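Local coordinates for putative cytoplasmic protein (Salmonella enterica subsp. enterica serovar Typhimurium, PDB 4IQN), which is of unknown function but belongs to the DUF5066 family and folds into a single-chain mixture of helices and two small beta sheets, at residues 36-41 / 86-91; 123-128 / 137-142. All blocks are in the same frame, centred on the assembly; numbering follows the deposited sequence.

Contacts 1 and 2 lie in series along the chain, yet their centres are only about 8 Å apart and they touch directly. Contact 1 joins two short parallel strands, and contact 2 is a buried antiparallel pair near the centre of the molecule. The outer edge of 123-128 receives contact 1: Y90 N lies 3.0 Å from L125 O, and R41 NH2 lies 2.9 Å from P123 O, both probable hydrogen bonds. A124 CB also packs 3.0 Å from R38 O. E210 ties the two contacts together again, since its OE2 meets the R41 guanidinium in a salt bridge and the Y139 hydroxyl in a hydrogen bond. No active site is known here.

Contact 1: 36-41 / 86-91; sequences RVRKYR and VIHSYS
The carbonyl O of R36 takes the amide N of I87 at 2.8 Å in a nearly straight bond (N-H...O 175°), while the CA of V86 leans on the same oxygen at 3.5 Å. I87 turns its own carbonyl to R38, whose N reaches I87 O at 2.9 Å. I87 thus brackets V37 with both polar backbone atoms, the pattern of a parallel bridge. On the V37 and I87 face, the V37 methyl CG2 lies 4.0 Å from I87 CB, and two branched residues suit this buried patch. On the other side R38 CG, anti to the carbonyl carbon, rests 3.8 Å from V86 CG1; the bend about CB-CG (chi2 -75°) then carries the guanidinium to H88, whose CE1 lies over one face, 3.4 Å from NH2, the planes 47° apart. P43 O holds R38 NH1, and D82 holds H88 NE2. Beyond the strands small S89 has CB 3.6 Å from Y40 O, and its OG donates to Y90 O and accepts from L125 N. Strand 36-38 is the middle of a three-stranded mixed sheet, 86-87 parallel on one side and 48-49 antiparallel on the other. Backbone bonds and an apolar patch therefore carry the pairing, the arginine and histidine heads being held from outside.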
# COMPACT_ATOMS: atom_id res chain seq x y z
N ARG A 36 2.65 10.41 -11.16
CA ARG A 36 1.21 10.21 -11.07
C ARG A 36 1.00 8.72 -10.80
O ARG A 36 1.94 7.92 -10.94
CB ARG A 36 0.55 10.60 -12.40
CG ARG A 36 0.74 12.07 -12.77
CD ARG A 36 -0.26 13.01 -12.12
NE ARG A 36 -1.60 12.72 -12.61
CZ ARG A 36 -2.71 13.29 -12.17
NH1 ARG A 36 -2.68 14.22 -11.21
NH2 ARG A 36 -3.87 12.92 -12.70
N VAL A 37 -0.21 8.33 -10.43
CA VAL A 37 -0.52 6.90 -10.27
C VAL A 37 -1.78 6.56 -11.07
O VAL A 37 -2.74 7.36 -11.12
CB VAL A 37 -0.63 6.50 -8.75
CG1 VAL A 37 -1.62 7.37 -8.04
CG2 VAL A 37 -0.97 5.00 -8.60
N ARG A 38 -1.80 5.39 -11.72
CA ARG A 38 -3.05 4.89 -12.29
C ARG A 38 -4.19 4.90 -11.27
O ARG A 38 -3.98 4.58 -10.10
CB ARG A 38 -2.86 3.50 -12.90
CG ARG A 38 -2.00 3.54 -14.16
CD ARG A 38 -2.78 4.09 -15.32
NE ARG A 38 -2.05 3.93 -16.59
CZ ARG A 38 -2.06 2.82 -17.31
NH1 ARG A 38 -2.75 1.75 -16.90
NH2 ARG A 38 -1.37 2.76 -18.45
N LYS A 39 -5.39 5.31 -11.70
CA LYS A 39 -6.56 5.36 -10.82
C LYS A 39 -7.19 3.98 -10.59
O LYS A 39 -7.74 3.73 -9.51
CB LYS A 39 -7.61 6.32 -11.42
CG LYS A 39 -8.92 6.51 -10.68
CD LYS A 39 -8.79 7.24 -9.34
CE LYS A 39 -10.14 7.43 -8.62
NZ LYS A 39 -10.92 8.59 -9.12
N TYR A 40 -7.10 3.10 -11.58
CA TYR A 40 -7.81 1.83 -11.55
C TYR A 40 -6.89 0.63 -11.66
O TYR A 40 -5.77 0.72 -12.17
CB TYR A 40 -8.85 1.79 -12.69
CG TYR A 40 -9.90 2.87 -12.57
CD1 TYR A 40 -10.86 2.79 -11.61
CD2 TYR A 40 -9.90 4.01 -13.41
CE1 TYR A 40 -11.82 3.76 -11.46
CE2 TYR A 40 -10.88 4.99 -13.27
CZ TYR A 40 -11.83 4.85 -12.28
OH TYR A 40 -12.80 5.77 -12.07
N ARG A 41 -7.36 -0.50 -11.14
CA ARG A 41 -6.63 -1.73 -11.25
C ARG A 41 -6.49 -2.23 -12.70
O ARG A 41 -5.49 -2.83 -13.09
CB ARG A 41 -7.30 -2.80 -10.41
CG ARG A 41 -6.36 -3.95 -10.26
CD ARG A 41 -6.25 -4.50 -8.88
NE ARG A 41 -6.74 -3.63 -7.84
CZ ARG A 41 -7.44 -4.08 -6.80
NH1 ARG A 41 -7.69 -5.38 -6.67
NH2 ARG A 41 -7.89 -3.23 -5.91
N VAL A 86 4.37 7.50 -14.53
CA VAL A 86 3.13 6.95 -14.05
C VAL A 86 3.41 5.65 -13.30
O VAL A 86 4.04 4.76 -13.84
CB VAL A 86 2.14 6.66 -15.21
CG1 VAL A 86 0.86 6.00 -14.68
CG2 VAL A 86 1.79 7.95 -15.95
N ILE A 87 2.93 5.57 -12.06
CA ILE A 87 2.97 4.34 -11.27
C ILE A 87 1.80 3.47 -11.71
O ILE A 87 0.65 3.82 -11.49
CB ILE A 87 2.84 4.62 -9.76
CG1 ILE A 87 3.99 5.54 -9.29
CG2 ILE A 87 2.84 3.32 -9.00
CD1 ILE A 87 3.87 6.08 -7.87
N HIS A 88 2.11 2.34 -12.35
CA HIS A 88 1.07 1.40 -12.80
C HIS A 88 0.56 0.63 -11.57
O HIS A 88 1.27 0.50 -10.59
CB HIS A 88 1.62 0.46 -13.85
CG HIS A 88 1.87 1.14 -15.17
ND1 HIS A 88 1.20 0.81 -16.32
CD2 HIS A 88 2.68 2.17 -15.49
CE1 HIS A 88 1.61 1.59 -17.30
NE2 HIS A 88 2.50 2.43 -16.82
N SER A 89 -0.69 0.20 -11.63
CA SER A 89 -1.30 -0.50 -10.52
C SER A 89 -0.60 -1.83 -10.26
O SER A 89 -0.12 -2.52 -11.14
CB SER A 89 -2.83 -0.70 -10.71
OG SER A 89 -3.39 -1.38 -9.56
N TYR A 90 -0.60 -2.21 -8.99
CA TYR A 90 -0.20 -3.52 -8.58
C TYR A 90 -1.47 -4.34 -8.50
O TYR A 90 -2.55 -3.81 -8.26
CB TYR A 90 0.41 -3.41 -7.18
CG TYR A 90 1.11 -4.60 -6.63
CD1 TYR A 90 2.48 -4.80 -6.88
CD2 TYR A 90 0.43 -5.53 -5.80
CE1 TYR A 90 3.14 -5.90 -6.36
CE2 TYR A 90 1.09 -6.63 -5.30
CZ TYR A 90 2.44 -6.78 -5.56
OH TYR A 90 3.13 -7.81 -5.05
N SER A 91 -1.35 -5.64 -8.66
CA SER A 91 -2.51 -6.52 -8.54
C SER A 91 -2.09 -7.63 -7.60
O SER A 91 -1.01 -8.17 -7.76
CB SER A 91 -2.92 -7.08 -9.91
OG SER A 91 -4.04 -7.98 -9.78

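Contact 2: 123-128 / 137-142; sequences PALIRI and FIYITE
P123 lies over one face of the Y139 ring, a CH-pi contact at one end of the pairing. P123 CG stands 3.7 Å from the ring centroid and 25° off its normal, shifted toward the CZ side; a compact, rigid proline ring, whose CH groups can lie on a phenol face, suits the broad tyrosine, whose hydroxyl reaches on to E210. L125 runs beside Y139, both pointing the same way, and places CD2 3.5 Å from Y139 CD1. Its other methyl, CD1, lies over one face of the F137 ring, offset toward the rim, so one leucine serves two aromatic neighbours through separate branches. At the far end R127 crosses F137 obliquely: with CG opposite the backbone N (chi1 -174°) and the chain bent at chi2, its CD sits 3.6 Å from F137 CE1. The guanidinium plane is turned 59° from the ring; NE forms a salt bridge with E95 and NH1 bonds to I128 O.

The opposite side of the sheet is aliphatic. I126 and I138 lie side by side, CB to CB 4.0 Å. I126 also crosses I140, where the two CD1 methyls meet at 3.9 Å, and I128 crosses I138 with CG1 3.8 Å from CG1. Branched isoleucines interlock well on such a buried surface. Between these layers, I126 and I138 exchange two backbone bonds, the shorter from I138 N to I126 O at 2.8 Å, while the flanking pairs L125-Y139 and R127-F137 are non-hydrogen-bonded.

With F137 and Y139 beside L125 and R127 on one face and mainly isoleucines on the other, this is a buried antiparallel beta hairpin. Strands 124-128 and 135-140 are the first two of a four-stranded antiparallel meander, whose next strand, 151-155, flanks F137 and Y139.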
# COMPACT_ATOMS: atom_id res chain seq x y z
N PRO A 123 -10.13 -0.25 -7.62
CA PRO A 123 -9.16 0.81 -7.62
C PRO A 123 -7.75 0.28 -7.76
O PRO A 123 -7.48 -0.88 -7.49
CB PRO A 123 -9.31 1.43 -6.22
CG PRO A 123 -9.79 0.31 -5.38
CD PRO A 123 -10.67 -0.51 -6.26
N ALA A 124 -6.85 1.16 -8.18
CA ALA A 124 -5.43 0.83 -8.21
C ALA A 124 -4.89 0.53 -6.84
O ALA A 124 -5.47 0.97 -5.87
CB ALA A 124 -4.63 1.95 -8.84
N LEU A 125 -3.77 -0.18 -6.79
CA LEU A 125 -3.05 -0.48 -5.55
C LEU A 125 -1.60 -0.10 -5.74
O LEU A 125 -1.04 -0.28 -6.79
CB LEU A 125 -3.10 -1.98 -5.20
CG LEU A 125 -4.48 -2.58 -5.06
CD1 LEU A 125 -4.44 -4.10 -4.96
CD2 LEU A 125 -5.15 -1.99 -3.83
N ILE A 126 -1.00 0.42 -4.67
CA ILE A 126 0.44 0.58 -4.58
C ILE A 126 0.91 -0.34 -3.49
O ILE A 126 0.44 -0.22 -2.33
CB ILE A 126 0.85 2.04 -4.26
CG1 ILE A 126 0.49 3.00 -5.41
CG2 ILE A 126 2.34 2.12 -3.99
CD1 ILE A 126 0.83 4.45 -5.07
N ARG A 127 1.85 -1.22 -3.81
CA ARG A 127 2.35 -2.18 -2.81
C ARG A 127 3.32 -1.49 -1.89
O ARG A 127 4.20 -0.76 -2.34
CB ARG A 127 3.04 -3.35 -3.50
CG ARG A 127 3.49 -4.52 -2.63
CD ARG A 127 2.34 -5.16 -1.90
NE ARG A 127 2.64 -6.55 -1.61
CZ ARG A 127 3.19 -7.00 -0.48
NH1 ARG A 127 3.49 -6.19 0.54
NH2 ARG A 127 3.40 -8.30 -0.37
N ILE A 128 3.17 -1.73 -0.60
CA ILE A 128 4.11 -1.24 0.44
C ILE A 128 4.82 -2.46 1.03
O ILE A 128 4.18 -3.48 1.31
CB ILE A 128 3.36 -0.50 1.55
CG1 ILE A 128 2.72 0.77 1.02
CG2 ILE A 128 4.25 -0.20 2.78
CD1 ILE A 128 3.68 1.87 0.60
N PHE A 137 -1.05 -2.34 1.22
CA PHE A 137 -1.25 -1.60 -0.05
C PHE A 137 -1.80 -0.23 0.28
O PHE A 137 -2.55 -0.03 1.23
CB PHE A 137 -2.28 -2.27 -0.96
CG PHE A 137 -2.10 -3.74 -1.15
CD1 PHE A 137 -1.34 -4.24 -2.20
CD2 PHE A 137 -2.72 -4.64 -0.31
CE1 PHE A 137 -1.17 -5.59 -2.38
CE2 PHE A 137 -2.58 -5.98 -0.50
CZ PHE A 137 -1.80 -6.48 -1.52
N ILE A 138 -1.43 0.75 -0.53
CA ILE A 138 -2.12 1.97 -0.57
C ILE A 138 -3.28 1.75 -1.53
O ILE A 138 -3.09 1.27 -2.67
CB ILE A 138 -1.22 3.15 -1.02
CG1 ILE A 138 0.10 3.20 -0.23
CG2 ILE A 138 -1.94 4.44 -0.83
CD1 ILE A 138 1.00 4.32 -0.72
N TYR A 139 -4.47 2.10 -1.06
CA TYR A 139 -5.73 1.82 -1.77
C TYR A 139 -6.13 3.07 -2.50
O TYR A 139 -6.57 4.04 -1.88
CB TYR A 139 -6.82 1.42 -0.74
CG TYR A 139 -7.93 0.57 -1.28
CD1 TYR A 139 -7.67 -0.71 -1.78
CD2 TYR A 139 -9.25 1.01 -1.28
CE1 TYR A 139 -8.71 -1.52 -2.28
CE2 TYR A 139 -10.29 0.20 -1.79
CZ TYR A 139 -10.01 -1.06 -2.29
OH TYR A 139 -11.04 -1.87 -2.80
N ILE A 140 -5.95 3.09 -3.83
CA ILE A 140 -6.05 4.33 -4.59
C ILE A 140 -7.51 4.64 -4.97
O ILE A 140 -7.96 4.29 -6.05
CB ILE A 140 -5.18 4.27 -5.83
CG1 ILE A 140 -3.74 3.88 -5.50
CG2 ILE A 140 -5.20 5.62 -6.58
CD1 ILE A 140 -2.99 4.78 -4.52
N THR A 141 -8.24 5.24 -4.05
CA THR A 141 -9.62 5.62 -4.24
C THR A 141 -9.66 7.13 -4.28
O THR A 141 -9.46 7.72 -5.35
CB THR A 141 -10.52 5.04 -3.15
OG1 THR A 141 -9.92 5.28 -1.90
CG2 THR A 141 -10.65 3.55 -3.33
N GLU A 142 -9.84 7.77 -3.13
CA GLU A 142 -9.96 9.22 -3.08
C GLU A 142 -9.06 9.68 -1.96
O GLU A 142 -8.95 9.00 -0.93
CB GLU A 142 -11.41 9.67 -2.80
CG GLU A 142 -12.46 9.23 -3.81
CD GLU A 142 -12.25 9.85 -5.21
OE1 GLU A 142 -11.67 10.96 -5.28
OE2 GLU A 142 -12.65 9.23 -6.24